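Local coordinates for vacuolar protein sorting-associated protein 54 (Mus musculus, PDB 3N1E) that forms the C-terminal domain of a subunit of the GARP tethering complex, which probably takes part in retrograde transport from early and late endosomes to the trans-Golgi network, at residues N85-K89 against L134-I139; L40-E44 against H91-Q95; L28-M32 against L80-I84. All blocks are in the same frame, centred on the assembly; numbering follows the deposited sequence.

Contact 1 of 3, residues N85-K89 against L134-I139; sequences NASYK and LNMAEI
Met136 meets the Tyr88 ring at its edge, close to the ring plane and methyl first, while Tyr119 of helix 107-124 stacks with the same ring. Met136 adopts two conformers and its methyl is modelled too near the ring, so the exact spacing is doubtful. A second flat group is the carboxylate of Glu138, whose OE1 receives Lys89 NZ on its anti side at 2.7 Å, with the nitrogen 23° out of the carboxylate plane. This salt bridge is part of a three-fold grip on the ammonium group. Lys89 NZ also donates to Leu134 O at 2.9 Å, tilted somewhat from the carbonyl plane, and to Asn135 O at 3.2 Å, well above that carbonyl's plane. Within an all-helical domain, the grip ties the chain beyond helix 107-124 back onto helix 74-98, so that the C-terminal tail runs over the bundle and enters a 3-10 turn there. Asn135 O carries a double load: Glu138 N, in the 3-10 turn, reaches it at 3.3 Å from the face opposite to Lys89 NZ. The start of the turn thereby brings the Asn135 carbonyl and the Glu138 side chain to one lysine. Lys89 reaches them by a bend at chi3 (-63°), with the chain otherwise extended beyond CB. Its aliphatic part is used as well, since Lys89 CG lies 3.9 Å from Ile139 CG2 where the two side chains cross nearly at right angles. Three oxygens, one of them carboxylate, around a single nitrogen would be expected to stabilise its positive charge. The side chains of Asn85 and Leu134 also cross at about a right angle, with Asn85 CG 3.8 Å from Leu134 CD2. Behind the tail, Leu134 rests on Thr120 and Gln124, and Ile139 on Leu96.

Contact 2 of 3, residues L40-E44 against H91-Q95; sequences LSKYE and HLKKQ
Leu40 and Gln95 carry a contact between a turn and a helix, made where helix 17-40 gives out and the chain bends past helix 74-98 on its way to helix 52-68. Its polar half is organised by one buried side chain. Gln95 NE2 donates to Tyr43 O at 2.9 Å, nearly straight at 165°, meeting a lone pair in the carbonyl plane and with the oxygen also close to the plane of the amide. A bend at chi2 (70°) turns the glutamine amide toward the backbone carbonyls of the turn. Two waters extend its reach. Water 1 donates both to Ser41 O and to Gln95 OE1, while water 2 accepts from Gln95 NE2 at 3.1 Å and donates to Glu44 OE2 at 3.0 Å. The carboxylate and amide planes stand 89° apart, and the water, rather than direct contact, connects them. NE2 thus has a carbonyl and a water as acceptors, which fixes the rotation of the amide. The apolar half is made by Leu40, Leu92 and the Tyr43 ring. Leu40 CD1 sits 3.7 Å from Leu92 N and 3.8 Å from His91 CB, against the helix backbone itself. Leu92 CD1 reaches Tyr43 CE2 at 4.0 Å, obliquely to the ring, and Leu40 CD2 at 4.2 Å. Helix 52-68 covers this apolar side, where Cys53 touches Leu40 and Tyr43 and Phe54 meets the tyrosine ring. The polar ends of two side chains bond outside the two segments: Tyr43 OH to Asp115 and His91 NE2 to Asp33. The segment from Leu40 to Tyr43 is a type I beta turn, here the opening of an interhelical connection in a helical bundle, with a glutamine of the next-but-one helix binding the backbone just beyond the helix end.

Contact 3 of 3, residues L28-M32 against L80-I84; sequences LVAIM and LFLRI
Val29 and Ile84 fit together where two long helices of the bundle, 17-40 and 74-98, run side by side. The short segments cross at -32°, with their axes 9.9 Å apart, and the meeting is wholly apolar. The tight part is built around two methyls. Val29 CG2 is surrounded by Leu80 CD1 at 3.8 Å, Arg83 CB at 3.8 Å and Ile84 CD1 at 3.7 Å, so one branch of a valine beds among residues of successive turns. Farther into the bundle, Ile84 CD1 also approaches Met32 CG at 3.8 Å, and Met61 of helix 52-68 covers both Ile84 and Met32. At the other end of the segments, Leu28 CD2 meets Leu80 CD2 at 3.8 Å, the two side chains crossing nearly at right angles. The loose side is that of Arg83, which is exposed: it gives only the base of its side chain to Val29, and its extended chain carries the guanidinium away from the partner helix. By contrast, the torsions of Ile84 (chi1 -66°, chi2 -44°) swing its terminal methyl over the neighbouring backbone, leaving Ile84 CD1 3.7 Å from Val29 CA.

All three contacts draw on helix 74-98: 80-84 in contact 3, 85-89 in contact 1 and 91-95 in contact 2 follow one another along it. The centres of contact 1 and contact 2 lie about 13 Å apart. Those of contact 1 and contact 3 are about 12 Å apart. Contacts 1 and 2 touch: Ile139 CD1 packs on Leu92 CD2 at 3.9 Å, and Tyr88 O lies 3.9 Å from Leu40 CD1. The nearest atoms of contact 2 and contact 3 are about 6 Å apart, without touching. A glycerol, probably from the crystallisation liquor, lies about 4 Å from the Met136 side chain of contact 1; a magnesium ion is about 13 Å from the Tyr43 side chain of contact 2.

Contact 1 of 3, residues N85-K89 against L134-I139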
loop_
_atom_site.group_PDB
_atom_site.type_symbol
_atom_site.label_atom_id
_atom_site.label_comp_id
_atom_site.label_asym_id
_atom_site.label_seq_id
_atom_site.Cartn_x
_atom_site.Cartn_y
_atom_site.Cartn_z
ATOM N N ASN A 85 0.119 -0.203 -2.414
ATOM C CA ASN A 85 -0.892 0.741 -2.915
ATOM C C ASN A 85 -1.480 0.328 -4.265
ATOM O O ASN A 85 -2.668 0.484 -4.503
ATOM C CB ASN A 85 -0.310 2.166 -2.994
ATOM C CG ASN A 85 -1.315 3.199 -3.421
ATOM O OD1 ASN A 85 -1.184 3.837 -4.486
ATOM N ND2 ASN A 85 -2.317 3.367 -2.634
ATOM N N ALA A 86 -0.642 -0.192 -5.151
ATOM C CA ALA A 86 -1.121 -0.616 -6.462
ATOM C C ALA A 86 -2.123 -1.763 -6.311
ATOM O O ALA A 86 -3.128 -1.791 -6.997
ATOM C CB ALA A 86 0.049 -1.047 -7.331
ATOM N N SER A 87 -1.828 -2.706 -5.411
ATOM C CA SER A 87 -2.746 -3.799 -5.123
ATOM C C SER A 87 -4.065 -3.303 -4.524
ATOM O O SER A 87 -5.132 -3.736 -4.934
ATOM C CB SER A 87 -2.087 -4.801 -4.154
ATOM O OG SER A 87 -3.038 -5.766 -3.716
ATOM N N TYR A 88 -3.976 -2.408 -3.540
ATOM C CA TYR A 88 -5.152 -1.813 -2.956
ATOM C C TYR A 88 -6.056 -1.172 -4.034
ATOM O O TYR A 88 -7.268 -1.423 -4.074
ATOM C CB TYR A 88 -4.722 -0.788 -1.898
ATOM C CG TYR A 88 -5.834 0.105 -1.420
ATOM C CD1 TYR A 88 -5.972 1.385 -1.934
ATOM C CD2 TYR A 88 -6.746 -0.341 -0.471
ATOM C CE1 TYR A 88 -7.014 2.222 -1.490
ATOM C CE2 TYR A 88 -7.768 0.484 -0.018
ATOM C CZ TYR A 88 -7.894 1.742 -0.538
ATOM O OH TYR A 88 -8.908 2.563 -0.083
ATOM N N LYS A 89 -5.465 -0.370 -4.903
ATOM C CA LYS A 89 -6.214 0.329 -5.941
ATOM C C LYS A 89 -6.866 -0.666 -6.890
ATOM O O LYS A 89 -7.994 -0.449 -7.302
ATOM C CB LYS A 89 -5.330 1.289 -6.737
ATOM C CG LYS A 89 -4.928 2.511 -5.910
ATOM C CD LYS A 89 -4.224 3.582 -6.753
ATOM C CE LYS A 89 -2.940 3.075 -7.330
ATOM N NZ LYS A 89 -2.389 4.145 -8.235
ATOM N N LEU A 134 0.567 8.523 -4.915
ATOM C CA LEU A 134 -0.355 7.390 -4.849
ATOM C C LEU A 134 -1.292 7.268 -6.033
ATOM O O LEU A 134 -1.866 6.193 -6.274
ATOM C CB LEU A 134 -1.177 7.490 -3.555
ATOM C CG LEU A 134 -0.346 7.504 -2.262
ATOM C CD1 LEU A 134 -1.329 7.667 -1.080
ATOM C CD2 LEU A 134 0.510 6.221 -2.111
ATOM N N ASN A 135 -1.475 8.382 -6.749
ATOM C CA ASN A 135 -2.363 8.443 -7.931
ATOM C C ASN A 135 -3.696 7.778 -7.664
ATOM O O ASN A 135 -4.079 6.832 -8.362
ATOM C CB ASN A 135 -1.684 7.797 -9.144
ATOM C CG ASN A 135 -2.473 7.969 -10.463
ATOM O OD1 ASN A 135 -2.205 7.257 -11.433
ATOM N ND2 ASN A 135 -3.445 8.883 -10.486
ATOM N N MET A 136 -4.381 8.250 -6.627
ATOM C CA MET A 136 -5.615 7.601 -6.236
ATOM C C MET A 136 -6.741 7.791 -7.255
ATOM O O MET A 136 -7.681 6.987 -7.296
ATOM C CB MET A 136 -6.036 8.073 -4.858
ATOM C CG MET A 136 -6.122 6.945 -3.903
ATOM S SD MET A 136 -4.604 5.981 -3.578
ATOM C CE MET A 136 -5.515 4.585 -2.990
ATOM N N ALA A 137 -6.639 8.840 -8.077
ATOM C CA ALA A 137 -7.643 9.101 -9.137
ATOM C C ALA A 137 -7.810 7.927 -10.116
ATOM O O ALA A 137 -8.861 7.789 -10.744
ATOM C CB ALA A 137 -7.300 10.382 -9.898
ATOM N N GLU A 138 -6.782 7.083 -10.226
ATOM C CA GLU A 138 -6.820 5.846 -11.015
ATOM C C GLU A 138 -8.012 4.926 -10.695
ATOM O O GLU A 138 -8.479 4.185 -11.553
ATOM C CB GLU A 138 -5.481 5.103 -10.857
ATOM C CG GLU A 138 -5.444 3.669 -11.362
ATOM C CD GLU A 138 -4.034 3.118 -11.494
ATOM O OE1 GLU A 138 -3.137 3.543 -10.732
ATOM O OE2 GLU A 138 -3.827 2.262 -12.390
ATOM N N ILE A 139 -8.506 4.957 -9.462
ATOM C CA ILE A 139 -9.603 4.044 -9.075
ATOM C C ILE A 139 -10.921 4.304 -9.809
ATOM O O ILE A 139 -11.814 3.453 -9.766
ATOM C CB ILE A 139 -9.881 4.059 -7.554
ATOM C CG1 ILE A 139 -10.523 5.387 -7.105
ATOM C CG2 ILE A 139 -8.587 3.681 -6.779
ATOM C CD1 ILE A 139 -10.806 5.443 -5.584
#

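Contact 2 of 3, residues L40-E44 against H91-Q95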
loop_
_atom_site.group_PDB
_atom_site.type_symbol
_atom_site.label_atom_id
_atom_site.label_comp_id
_atom_site.label_asym_id
_atom_site.label_seq_id
_atom_site.Cartn_x
_atom_site.Cartn_y
_atom_site.Cartn_z
ATOM N N LEU A 40 -12.026 -6.026 0.455
ATOM C CA LEU A 40 -12.675 -5.145 -0.517
ATOM C C LEU A 40 -13.785 -5.832 -1.321
ATOM O O LEU A 40 -14.672 -5.154 -1.816
ATOM C CB LEU A 40 -11.644 -4.480 -1.427
ATOM C CG LEU A 40 -10.851 -3.428 -0.647
ATOM C CD1 LEU A 40 -9.586 -3.010 -1.400
ATOM C CD2 LEU A 40 -11.740 -2.189 -0.364
ATOM N N SER A 41 -13.742 -7.163 -1.416
ATOM C CA SER A 41 -14.794 -7.937 -2.091
ATOM C C SER A 41 -16.117 -7.831 -1.347
ATOM O O SER A 41 -17.176 -8.111 -1.921
ATOM C CB SER A 41 -14.405 -9.420 -2.206
ATOM O OG SER A 41 -13.310 -9.602 -3.080
ATOM N N LYS A 42 -16.035 -7.479 -0.057
ATOM C CA LYS A 42 -17.201 -7.332 0.842
ATOM C C LYS A 42 -17.524 -5.864 1.173
ATOM O O LYS A 42 -18.402 -5.569 1.982
ATOM C CB LYS A 42 -16.963 -8.086 2.159
ATOM C CG LYS A 42 -16.938 -9.618 2.067
ATOM C CD LYS A 42 -16.667 -10.224 3.440
ATOM C CE LYS A 42 -16.931 -11.739 3.471
ATOM N NZ LYS A 42 -16.532 -12.360 4.782
ATOM N N TYR A 43 -16.796 -4.934 0.574
ATOM C CA TYR A 43 -16.941 -3.528 0.954
ATOM C C TYR A 43 -18.271 -2.975 0.485
ATOM O O TYR A 43 -18.644 -3.155 -0.669
ATOM C CB TYR A 43 -15.791 -2.751 0.313
ATOM C CG TYR A 43 -15.803 -1.247 0.454
ATOM C CD1 TYR A 43 -15.902 -0.631 1.700
ATOM C CD2 TYR A 43 -15.674 -0.442 -0.672
ATOM C CE1 TYR A 43 -15.878 0.770 1.809
ATOM C CE2 TYR A 43 -15.654 0.959 -0.570
ATOM C CZ TYR A 43 -15.757 1.550 0.679
ATOM O OH TYR A 43 -15.720 2.928 0.764
ATOM N N GLU A 44 -18.993 -2.311 1.383
ATOM C CA GLU A 44 -20.201 -1.604 0.973
ATOM C C GLU A 44 -20.023 -0.122 1.295
ATOM O O GLU A 44 -19.441 0.236 2.321
ATOM C CB GLU A 44 -21.461 -2.186 1.623
ATOM C CG GLU A 44 -21.779 -3.619 1.154
ATOM C CD GLU A 44 -22.051 -3.752 -0.347
ATOM O OE1 GLU A 44 -22.966 -3.072 -0.887
ATOM O OE2 GLU A 44 -21.354 -4.572 -0.988
ATOM N N HIS A 91 -7.928 -3.747 -6.289
ATOM C CA HIS A 91 -9.061 -4.382 -5.640
ATOM C C HIS A 91 -10.196 -3.402 -5.366
ATOM O O HIS A 91 -11.373 -3.772 -5.483
ATOM C CB HIS A 91 -8.610 -5.119 -4.383
ATOM C CG HIS A 91 -7.755 -6.306 -4.695
ATOM N ND1 HIS A 91 -8.262 -7.437 -5.302
ATOM C CD2 HIS A 91 -6.435 -6.530 -4.506
ATOM C CE1 HIS A 91 -7.280 -8.307 -5.482
ATOM N NE2 HIS A 91 -6.164 -7.783 -4.999
ATOM N N LEU A 92 -9.839 -2.153 -5.029
ATOM C CA LEU A 92 -10.868 -1.135 -4.785
ATOM C C LEU A 92 -11.569 -0.802 -6.109
ATOM O O LEU A 92 -12.799 -0.721 -6.146
ATOM C CB LEU A 92 -10.268 0.132 -4.146
ATOM C CG LEU A 92 -11.263 1.290 -3.923
ATOM C CD1 LEU A 92 -12.500 0.898 -3.099
ATOM C CD2 LEU A 92 -10.527 2.392 -3.176
ATOM N N LYS A 93 -10.797 -0.610 -7.179
ATOM C CA LYS A 93 -11.364 -0.336 -8.513
ATOM C C LYS A 93 -12.350 -1.455 -8.907
ATOM O O LYS A 93 -13.447 -1.150 -9.384
ATOM C CB LYS A 93 -10.255 -0.181 -9.557
ATOM C CG LYS A 93 -10.739 0.381 -10.920
ATOM C CD LYS A 93 -9.553 1.026 -11.649
ATOM C CE LYS A 93 -8.896 0.061 -12.598
ATOM N NZ LYS A 93 -9.466 0.149 -13.978
ATOM N N LYS A 94 -11.983 -2.723 -8.676
ATOM C CA LYS A 94 -12.851 -3.859 -9.022
ATOM C C LYS A 94 -14.195 -3.759 -8.285
ATOM O O LYS A 94 -15.273 -3.972 -8.870
ATOM C CB LYS A 94 -12.137 -5.177 -8.685
ATOM C CG LYS A 94 -12.852 -6.440 -9.088
ATOM C CD LYS A 94 -11.843 -7.574 -9.280
ATOM C CE LYS A 94 -11.027 -7.315 -10.542
ATOM N NZ LYS A 94 -9.807 -8.182 -10.694
ATOM N N GLN A 95 -14.132 -3.438 -7.001
ATOM C CA GLN A 95 -15.343 -3.391 -6.195
ATOM C C GLN A 95 -16.211 -2.199 -6.566
ATOM O O GLN A 95 -17.440 -2.310 -6.607
ATOM C CB GLN A 95 -15.015 -3.425 -4.691
ATOM C CG GLN A 95 -16.274 -3.419 -3.786
ATOM C CD GLN A 95 -17.092 -4.737 -3.833
ATOM O OE1 GLN A 95 -16.866 -5.610 -4.691
ATOM N NE2 GLN A 95 -18.037 -4.881 -2.895
HETATM O O HOH W 1 -17.692 -8.259 -4.667
HETATM O O HOH W 2 -20.320 -6.963 -2.547
#

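Contact 3 of 3, residues L28-M32 against L80-I84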
loop_
_atom_site.group_PDB
_atom_site.type_symbol
_atom_site.label_atom_id
_atom_site.label_comp_id
_atom_site.label_asym_id
_atom_site.label_seq_id
_atom_site.Cartn_x
_atom_site.Cartn_y
_atom_site.Cartn_z
ATOM N N LEU A 28 5.490 -10.448 0.934
ATOM C CA LEU A 28 4.729 -9.482 1.694
ATOM C C LEU A 28 3.620 -8.803 0.874
ATOM O O LEU A 28 2.505 -8.652 1.354
ATOM C CB LEU A 28 5.670 -8.446 2.312
ATOM C CG LEU A 28 5.130 -7.472 3.355
ATOM C CD1 LEU A 28 4.289 -8.122 4.455
ATOM C CD2 LEU A 28 6.357 -6.802 3.973
ATOM N N VAL A 29 3.911 -8.417 -0.365
ATOM C CA VAL A 29 2.874 -7.883 -1.259
ATOM C C VAL A 29 1.788 -8.920 -1.486
ATOM O O VAL A 29 0.605 -8.588 -1.513
ATOM C CB VAL A 29 3.484 -7.402 -2.608
ATOM C CG1 VAL A 29 2.403 -7.055 -3.673
ATOM C CG2 VAL A 29 4.393 -6.190 -2.363
ATOM N N ALA A 30 2.171 -10.189 -1.576
ATOM C CA ALA A 30 1.165 -11.201 -1.854
ATOM C C ALA A 30 0.229 -11.366 -0.648
ATOM O O ALA A 30 -1.001 -11.519 -0.790
ATOM C CB ALA A 30 1.844 -12.550 -2.275
ATOM N N ILE A 31 0.803 -11.317 0.554
ATOM C CA ILE A 31 0.010 -11.357 1.761
ATOM C C ILE A 31 -0.970 -10.195 1.807
ATOM O O ILE A 31 -2.153 -10.382 2.108
ATOM C CB ILE A 31 0.937 -11.391 3.002
ATOM C CG1 ILE A 31 1.636 -12.762 3.076
ATOM C CG2 ILE A 31 0.180 -11.060 4.268
ATOM C CD1 ILE A 31 2.905 -12.810 3.946
ATOM N N MET A 32 -0.492 -8.987 1.507
ATOM C CA MET A 32 -1.402 -7.852 1.584
ATOM C C MET A 32 -2.448 -7.890 0.470
ATOM O O MET A 32 -3.609 -7.536 0.684
ATOM C CB MET A 32 -0.656 -6.517 1.576
ATOM C CG MET A 32 0.327 -6.341 2.716
ATOM S SD MET A 32 -0.444 -6.381 4.348
ATOM C CE MET A 32 -1.380 -4.875 4.331
ATOM N N LEU A 80 8.033 -0.642 -1.498
ATOM C CA LEU A 80 7.110 -1.650 -1.004
ATOM C C LEU A 80 5.710 -1.063 -0.908
ATOM O O LEU A 80 4.742 -1.682 -1.367
ATOM C CB LEU A 80 7.554 -2.167 0.363
ATOM C CG LEU A 80 6.588 -3.046 1.130
ATOM C CD1 LEU A 80 6.303 -4.355 0.399
ATOM C CD2 LEU A 80 7.117 -3.308 2.556
ATOM N N PHE A 81 5.616 0.126 -0.326
ATOM C CA PHE A 81 4.312 0.757 -0.166
ATOM C C PHE A 81 3.682 1.175 -1.471
ATOM O O PHE A 81 2.462 1.140 -1.578
ATOM C CB PHE A 81 4.323 1.880 0.897
ATOM C CG PHE A 81 4.078 1.355 2.276
ATOM C CD1 PHE A 81 2.778 1.306 2.810
ATOM C CD2 PHE A 81 5.129 0.830 3.011
ATOM C CE1 PHE A 81 2.548 0.767 4.096
ATOM C CE2 PHE A 81 4.911 0.287 4.282
ATOM C CZ PHE A 81 3.619 0.265 4.825
ATOM N N LEU A 82 4.493 1.522 -2.477
ATOM C CA LEU A 82 3.924 1.770 -3.812
ATOM C C LEU A 82 3.297 0.510 -4.409
ATOM O O LEU A 82 2.243 0.596 -5.020
ATOM C CB LEU A 82 4.958 2.380 -4.768
ATOM C CG LEU A 82 5.312 3.804 -4.365
ATOM C CD1 LEU A 82 6.565 4.186 -5.156
ATOM C CD2 LEU A 82 4.167 4.829 -4.659
ATOM N N ARG A 83 3.919 -0.652 -4.194
ATOM C CA ARG A 83 3.357 -1.930 -4.656
ATOM C C ARG A 83 2.092 -2.323 -3.899
ATOM O O ARG A 83 1.126 -2.828 -4.487
ATOM C CB ARG A 83 4.393 -3.078 -4.568
ATOM C CG ARG A 83 5.626 -2.809 -5.408
ATOM C CD ARG A 83 6.553 -4.030 -5.573
ATOM N NE ARG A 83 7.250 -3.855 -6.864
ATOM C CZ ARG A 83 8.244 -4.610 -7.325
ATOM N NH1 ARG A 83 8.719 -5.628 -6.607
ATOM N NH2 ARG A 83 8.784 -4.327 -8.511
ATOM N N ILE A 84 2.123 -2.148 -2.591
ATOM C CA ILE A 84 0.953 -2.402 -1.752
ATOM C C ILE A 84 -0.183 -1.484 -2.224
ATOM O O ILE A 84 -1.308 -1.933 -2.429
ATOM C CB ILE A 84 1.240 -2.101 -0.251
ATOM C CG1 ILE A 84 2.288 -3.055 0.355
ATOM C CG2 ILE A 84 -0.049 -2.124 0.564
ATOM C CD1 ILE A 84 2.152 -4.472 0.020
#